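PDB 3DWC: metallocarboxypeptidase from Trypanosoma cruzi, which probably releases C-terminal amino acids of broad range, proline excepted, from peptides as a metal-dependent carboxypeptidase of the M32 family. Local coordinates for residues B[180-185]-B[494-499]; B[184-189]-B[354-359]. All coordinates share one frame; numbering follows the deposited sequence.

Contact 1 of 2, residues B[180-185]-B[494-499]. With SO4 (sulfate ion), chain V.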
ATOM      1  N   SER B 180      -1.689 -40.829  21.834  1.00 28.69           N
ATOM      2  CA  SER B 180      -2.264 -42.017  22.419  1.00 28.34           C
ATOM      3  C   SER B 180      -3.492 -42.535  21.656  1.00 28.18           C
ATOM      4  O   SER B 180      -3.822 -43.726  21.770  1.00 27.32           O
ATOM      5  CB  SER B 180      -2.618 -41.785  23.907  1.00 27.56           C
ATOM      6  OG  SER B 180      -3.748 -40.927  24.058  1.00 29.82           O
ATOM      7  N   TRP B 181      -4.170 -41.657  20.898  1.00 28.95           N
ATOM      8  CA  TRP B 181      -5.462 -41.998  20.231  1.00 28.85           C
ATOM      9  C   TRP B 181      -5.568 -41.712  18.726  1.00 28.88           C
ATOM     10  O   TRP B 181      -6.326 -42.427  18.043  1.00 27.41           O
ATOM     11  CB  TRP B 181      -6.688 -41.398  20.972  1.00 29.16           C
ATOM     12  CG  TRP B 181      -6.659 -39.906  21.162  1.00 29.65           C
ATOM     13  CD1 TRP B 181      -6.235 -39.227  22.269  1.00 28.96           C
ATOM     14  CD2 TRP B 181      -7.060 -38.908  20.205  1.00 30.31           C
ATOM     15  NE1 TRP B 181      -6.346 -37.868  22.063  1.00 29.97           N
ATOM     16  CE2 TRP B 181      -6.835 -37.651  20.796  1.00 29.52           C
ATOM     17  CE3 TRP B 181      -7.591 -38.961  18.907  1.00 30.16           C
ATOM     18  CZ2 TRP B 181      -7.105 -36.471  20.138  1.00 29.75           C
ATOM     19  CZ3 TRP B 181      -7.858 -37.798  18.258  1.00 29.51           C
ATOM     20  CH2 TRP B 181      -7.625 -36.557  18.878  1.00 30.09           C
ATOM     21  N   LEU B 182      -4.823 -40.714  18.209  1.00 29.30           N
ATOM     22  CA  LEU B 182      -5.081 -40.195  16.863  1.00 30.03           C
ATOM     23  C   LEU B 182      -4.581 -41.097  15.752  1.00 30.40           C
ATOM     24  O   LEU B 182      -5.328 -41.309  14.811  1.00 31.13           O
ATOM     25  CB  LEU B 182      -4.595 -38.736  16.680  1.00 30.64           C
ATOM     26  CG  LEU B 182      -4.854 -38.036  15.334  1.00 30.05           C
ATOM     27  CD1 LEU B 182      -6.318 -38.228  14.867  1.00 27.97           C
ATOM     28  CD2 LEU B 182      -4.504 -36.554  15.440  1.00 30.20           C
ATOM     29  N   PRO B 183      -3.343 -41.656  15.852  1.00 30.88           N
ATOM     30  CA  PRO B 183      -2.928 -42.664  14.846  1.00 31.09           C
ATOM     31  C   PRO B 183      -3.900 -43.855  14.652  1.00 31.36           C
ATOM     32  O   PRO B 183      -4.188 -44.243  13.505  1.00 30.01           O
ATOM     33  CB  PRO B 183      -1.569 -43.129  15.362  1.00 31.55           C
ATOM     34  CG  PRO B 183      -1.038 -41.903  16.094  1.00 31.85           C
ATOM     35  CD  PRO B 183      -2.255 -41.377  16.808  1.00 30.40           C
ATOM     36  N   GLU B 184      -4.451 -44.393  15.741  1.00 31.18           N
ATOM     37  CA  GLU B 184      -5.473 -45.434  15.588  1.00 31.60           C
ATOM     38  C   GLU B 184      -6.849 -44.914  15.118  1.00 30.76           C
ATOM     39  O   GLU B 184      -7.607 -45.634  14.459  1.00 30.15           O
ATOM     40  CB  GLU B 184      -5.605 -46.259  16.857  1.00 32.38           C
ATOM     41  CG  GLU B 184      -4.448 -47.227  17.032  1.00 34.31           C
ATOM     42  CD  GLU B 184      -4.396 -48.298  15.922  1.00 37.37           C
ATOM     43  OE1 GLU B 184      -5.480 -48.673  15.395  1.00 38.05           O
ATOM     44  OE2 GLU B 184      -3.276 -48.777  15.604  1.00 37.38           O
ATOM     45  N   LEU B 185      -7.160 -43.672  15.420  1.00 30.82           N
ATOM     46  CA  LEU B 185      -8.431 -43.097  14.973  1.00 31.14           C
ATOM     47  C   LEU B 185      -8.394 -42.964  13.465  1.00 31.52           C
ATOM     48  O   LEU B 185      -9.392 -43.240  12.803  1.00 30.78           O
ATOM     49  CB  LEU B 185      -8.679 -41.741  15.609  1.00 31.11           C
ATOM     50  CG  LEU B 185      -9.960 -40.985  15.177  1.00 30.29           C
ATOM     51  CD1 LEU B 185     -11.155 -41.884  15.356  1.00 28.94           C
ATOM     52  CD2 LEU B 185     -10.146 -39.721  15.964  1.00 29.57           C
ATOM     53  N   ARG B 494     -13.088 -35.586  20.722  1.00 28.40           N
ATOM     54  CA  ARG B 494     -14.520 -35.852  20.565  1.00 28.90           C
ATOM     55  C   ARG B 494     -15.080 -35.280  19.292  1.00 28.47           C
ATOM     56  O   ARG B 494     -15.946 -35.901  18.690  1.00 28.63           O
ATOM     57  CB  ARG B 494     -15.341 -35.243  21.706  1.00 30.28           C
ATOM     58  CG  ARG B 494     -15.757 -36.192  22.710  1.00 35.42           C
ATOM     59  CD  ARG B 494     -15.015 -36.058  23.894  1.00 41.65           C
ATOM     60  NE  ARG B 494     -15.304 -34.820  24.615  1.00 43.69           N
ATOM     61  CZ  ARG B 494     -15.064 -34.674  25.911  1.00 44.99           C
ATOM     62  NH1 ARG B 494     -14.600 -35.701  26.610  1.00 46.37           N
ATOM     63  NH2 ARG B 494     -15.311 -33.512  26.515  1.00 45.38           N
ATOM     64  N   HIS B 495     -14.631 -34.089  18.913  1.00 28.40           N
ATOM     65  CA  HIS B 495     -14.975 -33.477  17.588  1.00 28.44           C
ATOM     66  C   HIS B 495     -14.555 -34.370  16.416  1.00 29.05           C
ATOM     67  O   HIS B 495     -15.348 -34.649  15.508  1.00 26.98           O
ATOM     68  CB  HIS B 495     -14.275 -32.127  17.414  1.00 29.43           C
ATOM     69  CG  HIS B 495     -14.309 -31.603  15.998  1.00 27.71           C
ATOM     70  ND1 HIS B 495     -15.473 -31.151  15.412  1.00 26.39           N
ATOM     71  CD2 HIS B 495     -13.331 -31.426  15.074  1.00 28.37           C
ATOM     72  CE1 HIS B 495     -15.228 -30.769  14.178  1.00 27.85           C
ATOM     73  NE2 HIS B 495     -13.931 -30.931  13.937  1.00 25.82           N
ATOM     74  N   LEU B 496     -13.289 -34.802  16.423  1.00 28.73           N
ATOM     75  CA  LEU B 496     -12.799 -35.673  15.346  1.00 28.71           C
ATOM     76  C   LEU B 496     -13.482 -37.041  15.284  1.00 28.67           C
ATOM     77  O   LEU B 496     -13.814 -37.504  14.216  1.00 29.83           O
ATOM     78  CB  LEU B 496     -11.246 -35.802  15.379  1.00 28.51           C
ATOM     79  CG  LEU B 496     -10.419 -34.515  15.120  1.00 28.11           C
ATOM     80  CD1 LEU B 496      -8.973 -34.736  15.415  1.00 26.46           C
ATOM     81  CD2 LEU B 496     -10.608 -33.902  13.685  1.00 22.27           C
ATOM     82  N   GLU B 497     -13.672 -37.695  16.424  1.00 29.04           N
ATOM     83  CA  GLU B 497     -14.432 -38.954  16.541  1.00 28.81           C
ATOM     84  C   GLU B 497     -15.867 -38.871  16.030  1.00 29.32           C
ATOM     85  O   GLU B 497     -16.309 -39.720  15.231  1.00 27.48           O
ATOM     86  CB  GLU B 497     -14.475 -39.418  18.016  1.00 29.52           C
ATOM     87  CG  GLU B 497     -13.144 -39.921  18.530  1.00 28.84           C
ATOM     88  CD  GLU B 497     -13.174 -40.233  20.037  1.00 28.78           C
ATOM     89  OE1 GLU B 497     -12.236 -40.863  20.498  1.00 28.93           O
ATOM     90  OE2 GLU B 497     -14.112 -39.844  20.761  1.00 32.31           O
ATOM     91  N   ARG B 498     -16.578 -37.834  16.471  1.00 28.81           N
ATOM     92  CA  ARG B 498     -17.942 -37.612  16.074  1.00 29.96           C
ATOM     93  C   ARG B 498     -18.125 -37.321  14.603  1.00 30.04           C
ATOM     94  O   ARG B 498     -19.097 -37.778  14.005  1.00 30.03           O
ATOM     95  CB  ARG B 498     -18.582 -36.467  16.884  1.00 30.37           C
ATOM     96  CG  ARG B 498     -18.810 -36.870  18.330  1.00 31.17           C
ATOM     97  CD  ARG B 498     -19.185 -35.708  19.255  1.00 32.41           C
ATOM     98  NE  ARG B 498     -19.200 -36.178  20.644  1.00 32.29           N
ATOM     99  CZ  ARG B 498     -19.243 -35.373  21.719  1.00 35.62           C
ATOM    100  NH1 ARG B 498     -19.272 -34.064  21.593  1.00 34.98           N
ATOM    101  NH2 ARG B 498     -19.245 -35.888  22.932  1.00 35.93           N
ATOM    102  N   ARG B 499     -17.208 -36.544  14.043  1.00 30.15           N
ATOM    103  CA  ARG B 499     -17.308 -36.155  12.675  1.00 30.66           C
ATOM    104  C   ARG B 499     -16.844 -37.300  11.766  1.00 31.45           C
ATOM    105  O   ARG B 499     -17.577 -37.678  10.859  1.00 31.28           O
ATOM    106  CB  ARG B 499     -16.522 -34.884  12.434  1.00 29.95           C
ATOM    107  CG  ARG B 499     -16.399 -34.538  10.959  1.00 29.25           C
ATOM    108  CD  ARG B 499     -15.903 -33.125  10.757  1.00 29.40           C
ATOM    109  NE  ARG B 499     -16.868 -32.109  11.158  1.00 22.91           N
ATOM    110  CZ  ARG B 499     -16.628 -30.804  11.142  1.00 28.35           C
ATOM    111  NH1 ARG B 499     -17.586 -29.933  11.491  1.00 24.23           N
ATOM    112  NH2 ARG B 499     -15.446 -30.371  10.740  1.00 29.80           N
TER
HETATM  113  S   SO4 V 612     -12.957 -34.236  29.441  1.00 59.33           S
HETATM  114  O1  SO4 V 612     -13.989 -34.735  30.357  1.00 58.22           O
HETATM  115  O2  SO4 V 612     -11.697 -34.031  30.173  1.00 57.09           O
HETATM  116  O3  SO4 V 612     -12.693 -35.278  28.446  1.00 57.55           O
HETATM  117  O4  SO4 V 612     -13.457 -33.006  28.794  1.00 54.92           O
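L496 of helix 490-501 meets W181, L182 and L185 of helix 168-196, and its side chain can be followed outward as an example of how one leucine serves several neighbours. CB of L496 lies 4.1 Å from CD2 of L185. From there CG stands beside the backbone N (chi1 -64°), a setting that carries CD1 on towards the tryptophan. CD1 of L496 ends at the edge of the indole, near the ring plane, 4.1 Å from CH2 of W181, and the two side chains cross at about a right angle; CD1 of L182 is a looser neighbour, 4.4 Å from CD1 of L496. The far end of the indole does the touching, while its NE1 is hydrogen-bonded to N177 one turn back. L185 spreads the seam further: its CD2 rests 4.0 Å from CG of E497, so the glutamate lends its aliphatic part to the interface and its OE1 forms a salt bridge with R493. Beyond the seam, R494 binds a sulfate, probably from the crystallisation liquor, through NH2 to O4 at 3.0 Å and through NH1 to O3 in a weak, bent bond; N488 also holds this ion. With local axes 11.5 Å apart and N-to-C directions only 17° from alignment, this is near-parallel helix packing, a buried apolar seam in a largely helical M32 peptidase.

Contact 2 of 2, residues B[184-189]-B[354-359]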
ATOM      1  N   GLU B 184      -4.451 -44.393  15.741  1.00 31.18           N
ATOM      2  CA  GLU B 184      -5.473 -45.434  15.588  1.00 31.60           C
ATOM      3  C   GLU B 184      -6.849 -44.914  15.118  1.00 30.76           C
ATOM      4  O   GLU B 184      -7.607 -45.634  14.459  1.00 30.15           O
ATOM      5  CB  GLU B 184      -5.605 -46.259  16.857  1.00 32.38           C
ATOM      6  CG  GLU B 184      -4.448 -47.227  17.032  1.00 34.31           C
ATOM      7  CD  GLU B 184      -4.396 -48.298  15.922  1.00 37.37           C
ATOM      8  OE1 GLU B 184      -5.480 -48.673  15.395  1.00 38.05           O
ATOM      9  OE2 GLU B 184      -3.276 -48.777  15.604  1.00 37.38           O
ATOM     10  N   LEU B 185      -7.160 -43.672  15.420  1.00 30.82           N
ATOM     11  CA  LEU B 185      -8.431 -43.097  14.973  1.00 31.14           C
ATOM     12  C   LEU B 185      -8.394 -42.964  13.465  1.00 31.52           C
ATOM     13  O   LEU B 185      -9.392 -43.240  12.803  1.00 30.78           O
ATOM     14  CB  LEU B 185      -8.679 -41.741  15.609  1.00 31.11           C
ATOM     15  CG  LEU B 185      -9.960 -40.985  15.177  1.00 30.29           C
ATOM     16  CD1 LEU B 185     -11.155 -41.884  15.356  1.00 28.94           C
ATOM     17  CD2 LEU B 185     -10.146 -39.721  15.964  1.00 29.57           C
ATOM     18  N   LEU B 186      -7.247 -42.525  12.942  1.00 31.68           N
ATOM     19  CA  LEU B 186      -7.083 -42.361  11.513  1.00 32.52           C
ATOM     20  C   LEU B 186      -7.310 -43.719  10.807  1.00 33.08           C
ATOM     21  O   LEU B 186      -8.093 -43.822   9.843  1.00 32.48           O
ATOM     22  CB  LEU B 186      -5.716 -41.755  11.179  1.00 31.68           C
ATOM     23  CG  LEU B 186      -5.340 -41.756   9.686  1.00 32.15           C
ATOM     24  CD1 LEU B 186      -6.446 -41.091   8.785  1.00 30.04           C
ATOM     25  CD2 LEU B 186      -4.001 -41.057   9.472  1.00 33.18           C
ATOM     26  N   LYS B 187      -6.656 -44.751  11.320  1.00 34.38           N
ATOM     27  CA  LYS B 187      -6.747 -46.079  10.746  1.00 34.61           C
ATOM     28  C   LYS B 187      -8.163 -46.607  10.807  1.00 34.83           C
ATOM     29  O   LYS B 187      -8.613 -47.236   9.870  1.00 35.11           O
ATOM     30  CB  LYS B 187      -5.826 -47.033  11.469  1.00 35.76           C
ATOM     31  CG  LYS B 187      -4.326 -46.776  11.343  1.00 35.94           C
ATOM     32  CD  LYS B 187      -3.575 -48.066  11.716  1.00 37.06           C
ATOM     33  CE  LYS B 187      -2.071 -47.920  12.118  1.00 39.39           C
ATOM     34  NZ  LYS B 187      -1.406 -46.565  11.965  1.00 41.49           N
ATOM     35  N   GLU B 188      -8.868 -46.343  11.902  1.00 34.84           N
ATOM     36  CA  GLU B 188     -10.253 -46.765  12.051  1.00 35.05           C
ATOM     37  C   GLU B 188     -11.165 -46.073  11.032  1.00 35.40           C
ATOM     38  O   GLU B 188     -12.043 -46.694  10.460  1.00 34.97           O
ATOM     39  CB  GLU B 188     -10.753 -46.432  13.448  1.00 35.54           C
ATOM     40  CG  GLU B 188     -12.169 -46.922  13.707  1.00 35.20           C
ATOM     41  CD  GLU B 188     -12.641 -46.721  15.128  1.00 35.19           C
ATOM     42  OE1 GLU B 188     -13.530 -47.495  15.539  1.00 35.40           O
ATOM     43  OE2 GLU B 188     -12.139 -45.819  15.839  1.00 36.80           O
ATOM     44  N   VAL B 189     -10.933 -44.781  10.833  1.00 35.56           N
ATOM     45  CA  VAL B 189     -11.732 -43.966   9.915  1.00 36.55           C
ATOM     46  C   VAL B 189     -11.513 -44.436   8.490  1.00 37.57           C
ATOM     47  O   VAL B 189     -12.477 -44.663   7.774  1.00 37.09           O
ATOM     48  CB  VAL B 189     -11.417 -42.486  10.072  1.00 35.65           C
ATOM     49  CG1 VAL B 189     -12.103 -41.655   8.971  1.00 36.39           C
ATOM     50  CG2 VAL B 189     -11.884 -42.028  11.438  1.00 32.95           C
ATOM     51  N   ASP B 354      -6.035 -33.067   5.237  1.00 35.54           N
ATOM     52  CA  ASP B 354      -7.416 -32.883   5.646  1.00 36.16           C
ATOM     53  C   ASP B 354      -7.515 -32.685   7.173  1.00 35.16           C
ATOM     54  O   ASP B 354      -6.515 -32.744   7.872  1.00 35.21           O
ATOM     55  CB  ASP B 354      -8.265 -34.058   5.140  1.00 37.72           C
ATOM     56  CG  ASP B 354      -7.800 -35.427   5.681  1.00 38.83           C
ATOM     57  OD1 ASP B 354      -7.544 -36.298   4.841  1.00 39.79           O
ATOM     58  OD2 ASP B 354      -7.720 -35.645   6.931  1.00 43.94           O
ATOM     59  N   GLU B 355      -8.716 -32.451   7.696  1.00 34.21           N
ATOM     60  CA  GLU B 355      -8.863 -32.029   9.077  1.00 32.82           C
ATOM     61  C   GLU B 355      -8.301 -33.084  10.038  1.00 32.15           C
ATOM     62  O   GLU B 355      -7.774 -32.766  11.109  1.00 33.00           O
ATOM     63  CB  GLU B 355     -10.356 -31.725   9.374  1.00 33.66           C
ATOM     64  CG  GLU B 355     -10.629 -31.249  10.783  1.00 32.50           C
ATOM     65  CD  GLU B 355     -12.070 -31.022  11.034  1.00 31.78           C
ATOM     66  OE1 GLU B 355     -12.895 -31.510  10.243  1.00 30.92           O
ATOM     67  OE2 GLU B 355     -12.388 -30.314  12.002  1.00 30.56           O
ATOM     68  N   LEU B 356      -8.423 -34.350   9.679  1.00 32.20           N
ATOM     69  CA  LEU B 356      -8.040 -35.435  10.578  1.00 32.00           C
ATOM     70  C   LEU B 356      -6.539 -35.720  10.572  1.00 32.26           C
ATOM     71  O   LEU B 356      -5.944 -35.968  11.624  1.00 32.79           O
ATOM     72  CB  LEU B 356      -8.863 -36.699  10.243  1.00 31.93           C
ATOM     73  CG  LEU B 356      -8.823 -37.914  11.177  1.00 30.78           C
ATOM     74  CD1 LEU B 356      -9.389 -37.666  12.579  1.00 28.25           C
ATOM     75  CD2 LEU B 356      -9.581 -39.078  10.552  1.00 31.46           C
ATOM     76  N   CYS B 357      -5.919 -35.652   9.393  1.00 33.32           N
ATOM     77  CA  CYS B 357      -4.505 -36.004   9.222  1.00 32.54           C
ATOM     78  C   CYS B 357      -3.594 -34.904   9.647  1.00 31.98           C
ATOM     79  O   CYS B 357      -2.486 -35.133  10.112  1.00 32.90           O
ATOM     80  CB  CYS B 357      -4.211 -36.319   7.761  1.00 33.62           C
ATOM     81  SG  CYS B 357      -4.986 -37.845   7.221  1.00 34.90           S
ATOM     82  N   TYR B 358      -4.057 -33.689   9.442  1.00 32.50           N
ATOM     83  CA  TYR B 358      -3.294 -32.489   9.727  1.00 32.21           C
ATOM     84  C   TYR B 358      -2.532 -32.492  11.096  1.00 31.76           C
ATOM     85  O   TYR B 358      -1.314 -32.289  11.123  1.00 31.66           O
ATOM     86  CB  TYR B 358      -4.198 -31.270   9.567  1.00 32.50           C
ATOM     87  CG  TYR B 358      -3.426 -30.003   9.384  1.00 34.14           C
ATOM     88  CD1 TYR B 358      -3.310 -29.412   8.132  1.00 34.13           C
ATOM     89  CD2 TYR B 358      -2.752 -29.431  10.444  1.00 33.98           C
ATOM     90  CE1 TYR B 358      -2.581 -28.265   7.960  1.00 35.28           C
ATOM     91  CE2 TYR B 358      -2.040 -28.284  10.279  1.00 36.57           C
ATOM     92  CZ  TYR B 358      -1.956 -27.711   9.044  1.00 34.26           C
ATOM     93  OH  TYR B 358      -1.234 -26.570   8.908  1.00 37.31           O
ATOM     94  N   PRO B 359      -3.222 -32.737  12.213  1.00 30.48           N
ATOM     95  CA  PRO B 359      -2.520 -32.758  13.498  1.00 30.29           C
ATOM     96  C   PRO B 359      -1.361 -33.776  13.587  1.00 29.88           C
ATOM     97  O   PRO B 359      -0.425 -33.566  14.355  1.00 29.75           O
ATOM     98  CB  PRO B 359      -3.614 -33.164  14.473  1.00 30.41           C
ATOM     99  CG  PRO B 359      -4.659 -33.785  13.666  1.00 30.74           C
ATOM    100  CD  PRO B 359      -4.648 -32.990  12.404  1.00 31.37           C
TER
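A chi1 of -170° in L356 turns its CG away from the backbone N and sends both methyls to helix 168-196, where L186, with a similar first torsion (170°), extends a branch to meet one of them, CD2. CD1 of L356 lies 4.0 Å from CD2 of L185. The other branch is more closely surrounded: L356 and V189 reach toward each other tip to tip, CD2 of the leucine coming within 3.8 Å of CG2 of the valine, and CD1 of L186 lies 4.1 Å from the same L356 CD2, the two leucine side chains lying oblique to each other. The segment that presents L356 and C357 is bent into an Asx motif at the entry to helix 358-374. In it OD2 of D354 accepts from the backbone N of C357 at 3.1 Å, approached on the syn side but well out of the carboxylate plane, and takes a second, weak bond from the N of L356; OD1 is held by the backbone N of S345. C357 then adds its sulfur to the apolar face, with SG 3.9 Å from CD1 of L186 and 4.0 Å from CD2 of the same leucine. P346, from a nearby loop, touches both L186 and C357.

In the fold
Contacts 1 and 2 lie about 7 Å apart, centre to centre, and share helix 168-196, whose L185 makes contacts in both. Along the chain that helix comes first, then 354-359 leading into helix 358-374, and finally 494-499 on helix 490-501 near the C-terminus. The two later segments also join each other: E355 receives a salt bridge from R499 and a probable hydrogen bond from H495, while L356 packs on L496. From the shared helix, L182 also packs on P359. Three distant parts of the sequence thus close around one core, apolar towards helix 168-196 and with a charged patch between the others, away from the cobalt site of H267, H271 and E298.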